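Local coordinates for protein histidine--tRNA ligase (Thermus thermophilus, PDB 1H4V) that attaches L-histidine to tRNA(His) at the expense of ATP, working as a homodimeric class II aminoacyl-tRNA synthetase, at residues L17-R22 against R311-L316; R88-H93 against Q100-W105. All coordinates share one frame; numbering follows the deposited sequence.

Interaction 1 (L17-R22 against R311-L316); sequences LRMHQR and RVALAL. With SO4 (sulfate ion), chain B.
Met19 carries the contact from 17-22 to 311-316, and it does so with two different atoms. Its CG lies 4.0 Å from CB of Ala313, while Met19 SD lies 3.9 Å from CD1 of Leu316, one helical turn further along helix 309-318. The torsions account for this division. CG stands anti to the backbone N (chi1 -168°), which sends the chain out toward Ala313; a bend at chi2 (52°) then swings the sulfur along the partner helix to the leucine methyl, where the two side chains cross at a slant. Ala313 has only a methyl to offer, and the CA atoms of Met19 and Ala313 come within 6.7 Å, a close helix approach that a small residue permits. Ile23, one turn on from Met19, also packs on Ala313 and extends the apolar seam.

A different face of helix 14-33 carries Arg18 and Arg22, one turn apart, whose guanidinium edges both hold a sulfate ion, probably acquired from the crystallisation liquor. Arg18, bent at chi3, uses two nitrogens: Arg18 NE reaches sulfate O4 at 2.6 Å and Arg18 NH2 reaches sulfate O1 at 2.9 Å, each nearly straight. Arg22 repeats the two-pronged grip, with Arg22 NE 2.9 Å from sulfate O2 and a weak bond from NH2 to O1, so O1 is shared. The S atom of the sulfate lies in the plane of each guanidinium, as expected for edge-on bidentate binding.

The contact joins two sequence-distant helices of the catalytic region, and Gln21 NE2 bonds to Glu38 OE2 of the second subunit. No hydrogen bond passes between 17-22 and 311-316, and the contact there rests on apolar packing, whereas the anion would be expected to offset the two neighbouring positive charges.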
loop_
_atom_site.group_PDB
_atom_site.type_symbol
_atom_site.label_atom_id
_atom_site.label_comp_id
_atom_site.label_asym_id
_atom_site.label_seq_id
_atom_site.Cartn_x
_atom_site.Cartn_y
_atom_site.Cartn_z
ATOM N N LEU A 17 -11.285 4.429 -3.616
ATOM C CA LEU A 17 -9.849 4.186 -3.638
ATOM C C LEU A 17 -9.106 5.496 -3.900
ATOM O O LEU A 17 -8.107 5.806 -3.237
ATOM C CB LEU A 17 -9.493 3.195 -4.747
ATOM C CG LEU A 17 -8.271 2.279 -4.620
ATOM C CD1 LEU A 17 -7.702 2.060 -6.023
ATOM C CD2 LEU A 17 -7.215 2.864 -3.714
ATOM N N ARG A 18 -9.597 6.259 -4.876
ATOM C CA ARG A 18 -8.956 7.509 -5.238
ATOM C C ARG A 18 -8.950 8.488 -4.068
ATOM O O ARG A 18 -7.987 9.228 -3.877
ATOM C CB ARG A 18 -9.623 8.106 -6.481
ATOM C CG ARG A 18 -9.206 7.401 -7.783
ATOM C CD ARG A 18 -10.058 7.842 -8.978
ATOM N NE ARG A 18 -10.042 9.294 -9.145
ATOM C CZ ARG A 18 -11.050 9.996 -9.651
ATOM N NH1 ARG A 18 -12.158 9.376 -10.036
ATOM N NH2 ARG A 18 -10.953 11.313 -9.777
ATOM N N MET A 19 -10.011 8.467 -3.271
ATOM C CA MET A 19 -10.081 9.343 -2.115
ATOM C C MET A 19 -8.989 8.940 -1.111
ATOM O O MET A 19 -8.292 9.795 -0.577
ATOM C CB MET A 19 -11.459 9.254 -1.461
ATOM C CG MET A 19 -11.698 10.333 -0.429
ATOM S SD MET A 19 -11.344 11.996 -1.085
ATOM C CE MET A 19 -12.846 12.327 -1.967
ATOM N N HIS A 20 -8.840 7.638 -0.871
ATOM C CA HIS A 20 -7.823 7.132 0.049
ATOM C C HIS A 20 -6.424 7.501 -0.434
ATOM O O HIS A 20 -5.553 7.868 0.366
ATOM C CB HIS A 20 -7.899 5.603 0.181
ATOM C CG HIS A 20 -8.934 5.125 1.150
ATOM N ND1 HIS A 20 -8.749 4.010 1.944
ATOM C CD2 HIS A 20 -10.159 5.613 1.465
ATOM C CE1 HIS A 20 -9.813 3.837 2.707
ATOM N NE2 HIS A 20 -10.683 4.794 2.436
ATOM N N GLN A 21 -6.202 7.386 -1.740
ATOM C CA GLN A 21 -4.895 7.699 -2.303
ATOM C C GLN A 21 -4.576 9.185 -2.193
ATOM O O GLN A 21 -3.418 9.555 -2.026
ATOM C CB GLN A 21 -4.821 7.237 -3.762
ATOM C CG GLN A 21 -5.074 5.732 -3.900
ATOM C CD GLN A 21 -5.058 5.241 -5.325
ATOM O OE1 GLN A 21 -5.667 5.846 -6.203
ATOM N NE2 GLN A 21 -4.377 4.122 -5.562
ATOM N N ARG A 22 -5.598 10.032 -2.276
ATOM C CA ARG A 22 -5.388 11.466 -2.168
ATOM C C ARG A 22 -4.981 11.797 -0.743
ATOM O O ARG A 22 -4.036 12.553 -0.502
ATOM C CB ARG A 22 -6.666 12.233 -2.517
ATOM C CG ARG A 22 -6.881 12.446 -3.994
ATOM C CD ARG A 22 -7.616 13.753 -4.217
ATOM N NE ARG A 22 -7.925 13.991 -5.621
ATOM C CZ ARG A 22 -8.453 15.122 -6.077
ATOM N NH1 ARG A 22 -8.719 16.108 -5.233
ATOM N NH2 ARG A 22 -8.729 15.259 -7.370
ATOM N N ARG A 311 -11.921 7.656 8.483
ATOM C CA ARG A 311 -12.534 8.715 9.282
ATOM C C ARG A 311 -12.444 10.020 8.499
ATOM O O ARG A 311 -13.399 10.794 8.439
ATOM C CB ARG A 311 -11.799 8.901 10.614
ATOM C CG ARG A 311 -11.961 7.776 11.617
ATOM C CD ARG A 311 -13.304 7.839 12.327
ATOM N NE ARG A 311 -13.423 6.800 13.350
ATOM C CZ ARG A 311 -12.667 6.736 14.443
ATOM N NH1 ARG A 311 -11.738 7.660 14.664
ATOM N NH2 ARG A 311 -12.831 5.739 15.306
ATOM N N VAL A 312 -11.274 10.263 7.917
ATOM C CA VAL A 312 -11.041 11.475 7.146
ATOM C C VAL A 312 -11.881 11.518 5.878
ATOM O O VAL A 312 -12.466 12.550 5.577
ATOM C CB VAL A 312 -9.538 11.633 6.800
ATOM C CG1 VAL A 312 -9.337 12.804 5.855
ATOM C CG2 VAL A 312 -8.744 11.867 8.090
ATOM N N ALA A 313 -11.955 10.406 5.143
ATOM C CA ALA A 313 -12.766 10.371 3.925
ATOM C C ALA A 313 -14.226 10.681 4.272
ATOM O O ALA A 313 -14.933 11.322 3.494
ATOM C CB ALA A 313 -12.666 9.008 3.252
ATOM N N LEU A 314 -14.684 10.223 5.435
ATOM C CA LEU A 314 -16.059 10.504 5.835
ATOM C C LEU A 314 -16.206 11.992 6.142
ATOM O O LEU A 314 -17.194 12.622 5.753
ATOM C CB LEU A 314 -16.464 9.679 7.063
ATOM C CG LEU A 314 -16.954 8.248 6.817
ATOM C CD1 LEU A 314 -17.087 7.524 8.148
ATOM C CD2 LEU A 314 -18.286 8.261 6.081
ATOM N N ALA A 315 -15.225 12.557 6.836
ATOM C CA ALA A 315 -15.279 13.976 7.159
ATOM C C ALA A 315 -15.328 14.801 5.877
ATOM O O ALA A 315 -16.098 15.754 5.779
ATOM C CB ALA A 315 -14.082 14.373 8.000
ATOM N N LEU A 316 -14.516 14.433 4.887
ATOM C CA LEU A 316 -14.506 15.155 3.613
ATOM C C LEU A 316 -15.870 15.040 2.947
ATOM O O LEU A 316 -16.415 16.027 2.456
ATOM C CB LEU A 316 -13.430 14.601 2.676
ATOM C CG LEU A 316 -11.995 15.052 2.961
ATOM C CD1 LEU A 316 -11.041 14.366 1.999
ATOM C CD2 LEU A 316 -11.894 16.566 2.819
HETATM S S SO4 B . -7.222 11.627 -8.760
HETATM O O1 SO4 B . -8.349 12.482 -9.181
HETATM O O2 SO4 B . -6.651 12.145 -7.505
HETATM O O3 SO4 B . -6.175 11.613 -9.794
HETATM O O4 SO4 B . -7.712 10.249 -8.556
#

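Interaction 2 (R88-H93 against Q100-W105)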
loop_
_atom_site.group_PDB
_atom_site.type_symbol
_atom_site.label_atom_id
_atom_site.label_comp_id
_atom_site.label_asym_id
_atom_site.label_seq_id
_atom_site.Cartn_x
_atom_site.Cartn_y
_atom_site.Cartn_z
ATOM N N ARG A 88 9.673 -0.479 17.228
ATOM C CA ARG A 88 10.343 -1.763 17.071
ATOM C C ARG A 88 11.306 -1.697 15.887
ATOM O O ARG A 88 12.353 -2.343 15.890
ATOM C CB ARG A 88 9.302 -2.872 16.868
ATOM C CG ARG A 88 9.834 -4.312 16.926
ATOM C CD ARG A 88 10.494 -4.721 15.613
ATOM N NE ARG A 88 9.571 -4.585 14.490
ATOM C CZ ARG A 88 9.946 -4.356 13.238
ATOM N NH1 ARG A 88 11.230 -4.239 12.939
ATOM N NH2 ARG A 88 9.037 -4.220 12.289
ATOM N N ALA A 89 10.956 -0.906 14.877
ATOM C CA ALA A 89 11.813 -0.757 13.704
ATOM C C ALA A 89 13.005 0.157 14.015
ATOM O O ALA A 89 14.122 -0.101 13.571
ATOM C CB ALA A 89 11.007 -0.195 12.523
ATOM N N TYR A 90 12.755 1.219 14.775
ATOM C CA TYR A 90 13.795 2.171 15.160
ATOM C C TYR A 90 14.888 1.406 15.915
ATOM O O TYR A 90 16.086 1.650 15.740
ATOM C CB TYR A 90 13.179 3.245 16.062
ATOM C CG TYR A 90 14.143 4.234 16.682
ATOM C CD1 TYR A 90 14.368 5.483 16.094
ATOM C CD2 TYR A 90 14.777 3.954 17.894
ATOM C CE1 TYR A 90 15.197 6.436 16.707
ATOM C CE2 TYR A 90 15.608 4.894 18.515
ATOM C CZ TYR A 90 15.812 6.134 17.921
ATOM O OH TYR A 90 16.608 7.079 18.543
ATOM N N LEU A 91 14.448 0.470 16.748
ATOM C CA LEU A 91 15.339 -0.370 17.534
ATOM C C LEU A 91 16.092 -1.369 16.663
ATOM O O LEU A 91 17.319 -1.456 16.726
ATOM C CB LEU A 91 14.530 -1.142 18.584
ATOM C CG LEU A 91 14.463 -0.638 20.030
ATOM C CD1 LEU A 91 14.822 0.836 20.134
ATOM C CD2 LEU A 91 13.078 -0.915 20.569
ATOM N N GLU A 92 15.357 -2.114 15.846
ATOM C CA GLU A 92 15.971 -3.132 15.010
ATOM C C GLU A 92 17.056 -2.605 14.077
ATOM O O GLU A 92 18.084 -3.258 13.885
ATOM C CB GLU A 92 14.899 -3.864 14.189
ATOM C CG GLU A 92 15.415 -5.100 13.461
ATOM C CD GLU A 92 14.317 -5.932 12.820
ATOM O OE1 GLU A 92 13.323 -6.251 13.507
ATOM O OE2 GLU A 92 14.452 -6.282 11.631
ATOM N N HIS A 93 16.846 -1.419 13.514
ATOM C CA HIS A 93 17.815 -0.869 12.578
ATOM C C HIS A 93 18.829 0.102 13.159
ATOM O O HIS A 93 19.540 0.772 12.419
ATOM C CB HIS A 93 17.067 -0.242 11.404
ATOM C CG HIS A 93 16.187 -1.217 10.692
ATOM N ND1 HIS A 93 16.690 -2.238 9.914
ATOM C CD2 HIS A 93 14.843 -1.400 10.731
ATOM C CE1 HIS A 93 15.697 -3.012 9.510
ATOM N NE2 HIS A 93 14.567 -2.526 9.993
ATOM N N GLN A 100 19.448 12.666 15.762
ATOM C CA GLN A 100 18.171 12.717 16.460
ATOM C C GLN A 100 17.553 14.111 16.467
ATOM O O GLN A 100 18.261 15.113 16.508
ATOM C CB GLN A 100 18.371 12.224 17.892
ATOM C CG GLN A 100 19.021 10.856 17.976
ATOM C CD GLN A 100 18.115 9.749 17.468
ATOM O OE1 GLN A 100 16.991 9.594 17.936
ATOM N NE2 GLN A 100 18.605 8.968 16.519
ATOM N N PRO A 101 16.213 14.189 16.441
ATOM C CA PRO A 101 15.303 13.039 16.413
ATOM C C PRO A 101 15.110 12.401 15.038
ATOM O O PRO A 101 15.384 13.005 14.006
ATOM C CB PRO A 101 14.002 13.627 16.936
ATOM C CG PRO A 101 14.024 14.999 16.338
ATOM C CD PRO A 101 15.457 15.445 16.594
ATOM N N VAL A 102 14.634 11.165 15.035
ATOM C CA VAL A 102 14.371 10.480 13.785
ATOM C C VAL A 102 12.870 10.609 13.562
ATOM O O VAL A 102 12.073 10.205 14.407
ATOM C CB VAL A 102 14.753 8.999 13.862
ATOM C CG1 VAL A 102 14.448 8.319 12.547
ATOM C CG2 VAL A 102 16.233 8.871 14.216
ATOM N N ARG A 103 12.494 11.207 12.440
ATOM C CA ARG A 103 11.093 11.388 12.124
ATOM C C ARG A 103 10.662 10.323 11.124
ATOM O O ARG A 103 11.281 10.144 10.074
ATOM C CB ARG A 103 10.854 12.798 11.565
ATOM C CG ARG A 103 11.076 13.926 12.581
ATOM C CD ARG A 103 10.679 15.274 11.974
ATOM N NE ARG A 103 10.891 16.410 12.868
ATOM C CZ ARG A 103 12.083 16.911 13.181
ATOM N NH1 ARG A 103 13.194 16.381 12.683
ATOM N NH2 ARG A 103 12.161 17.966 13.974
ATOM N N LEU A 104 9.595 9.606 11.452
ATOM C CA LEU A 104 9.110 8.546 10.568
ATOM C C LEU A 104 7.616 8.666 10.332
ATOM O O LEU A 104 6.878 9.202 11.162
ATOM C CB LEU A 104 9.389 7.167 11.175
ATOM C CG LEU A 104 10.803 6.829 11.663
ATOM C CD1 LEU A 104 10.726 5.594 12.547
ATOM C CD2 LEU A 104 11.735 6.593 10.498
ATOM N N TRP A 105 7.165 8.178 9.188
ATOM C CA TRP A 105 5.746 8.190 8.910
ATOM C C TRP A 105 5.433 6.919 8.153
ATOM O O TRP A 105 6.315 6.302 7.544
ATOM C CB TRP A 105 5.313 9.431 8.116
ATOM C CG TRP A 105 5.579 9.370 6.651
ATOM C CD1 TRP A 105 6.732 9.715 6.007
ATOM C CD2 TRP A 105 4.663 8.947 5.640
ATOM N NE1 TRP A 105 6.590 9.536 4.653
ATOM C CE2 TRP A 105 5.332 9.061 4.398
ATOM C CE3 TRP A 105 3.343 8.476 5.662
ATOM C CZ2 TRP A 105 4.721 8.728 3.179
ATOM C CZ3 TRP A 105 2.734 8.144 4.445
ATOM C CH2 TRP A 105 3.430 8.271 3.221
#
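Tyr90 and Val102 mark the closest backbone approach, their CA atoms 8.4 Å apart, as the last turn of helix 83-92 faces the start of strand 102-111; a gap this wide leaves the bridging to side chains. Tyr90 fills it. With CG anti to the backbone N (chi1 174°), the ring extends from the helix toward the strand and meets both partners along its rim. At the tip, Tyr90 OH donates a hydrogen bond of 2.6 Å to OE1 of Gln100, which approaches from the opposite direction. The amide plane is turned 80° from the ring, and the hydroxyl stands above the carbonyl plane, 45° out of it. Further along the same rim, Tyr90 CE1 lies 3.6 Å from CG2 of Val102, which meets the ring at its edge, near the ring plane.

Gln100 reaches the phenol through a bend at chi2, just ahead of the cis peptide bond that precedes Pro101. Its NE2 is hydrogen-bonded to Trp98 O, which is likely to set the amide's rotation, with OE1 turned to the tyrosine. A phenylalanine in place of Tyr90 would probably keep the contact with Val102 but leave OE1 of Gln100 without this donor inside a buried contact.

On the helix, Arg88 NH1 and Glu92 OE1 form a salt bridge of 3.0 Å, and both side chains also reach the second subunit, Arg88 through its Asp11 and Glu92 through the backbone N of its Ala5. Tyr90 packs in addition on Leu132 of strand 123-132, the antiparallel neighbour of strand 102-111; the ring thus seats helix 83-92 against two adjacent strands of the large mixed sheet of the catalytic domain, while helix 137-153 receives Pro101 and Arg103.

From the N terminus, the chain enters helix 14-33, passes through helix 83-92 and, after a nine-residue connection, enters strand 102-111. Interaction 2 closes that short connection, with six residues between its segments. Interaction 1 closes only when helix 309-318 returns to helix 14-33, after 288 intervening residues, so the smaller closure lies wholly within the larger and the two do not cross. The centres of interactions 1 and 2 are 27 Å apart, and their nearest atoms about 9 Å. Interaction 1 ties together the two sequence-separated parts of the catalytic region, whereas interaction 2 stays within the first and docks a helix on the large sheet. Both sites also touch the second subunit.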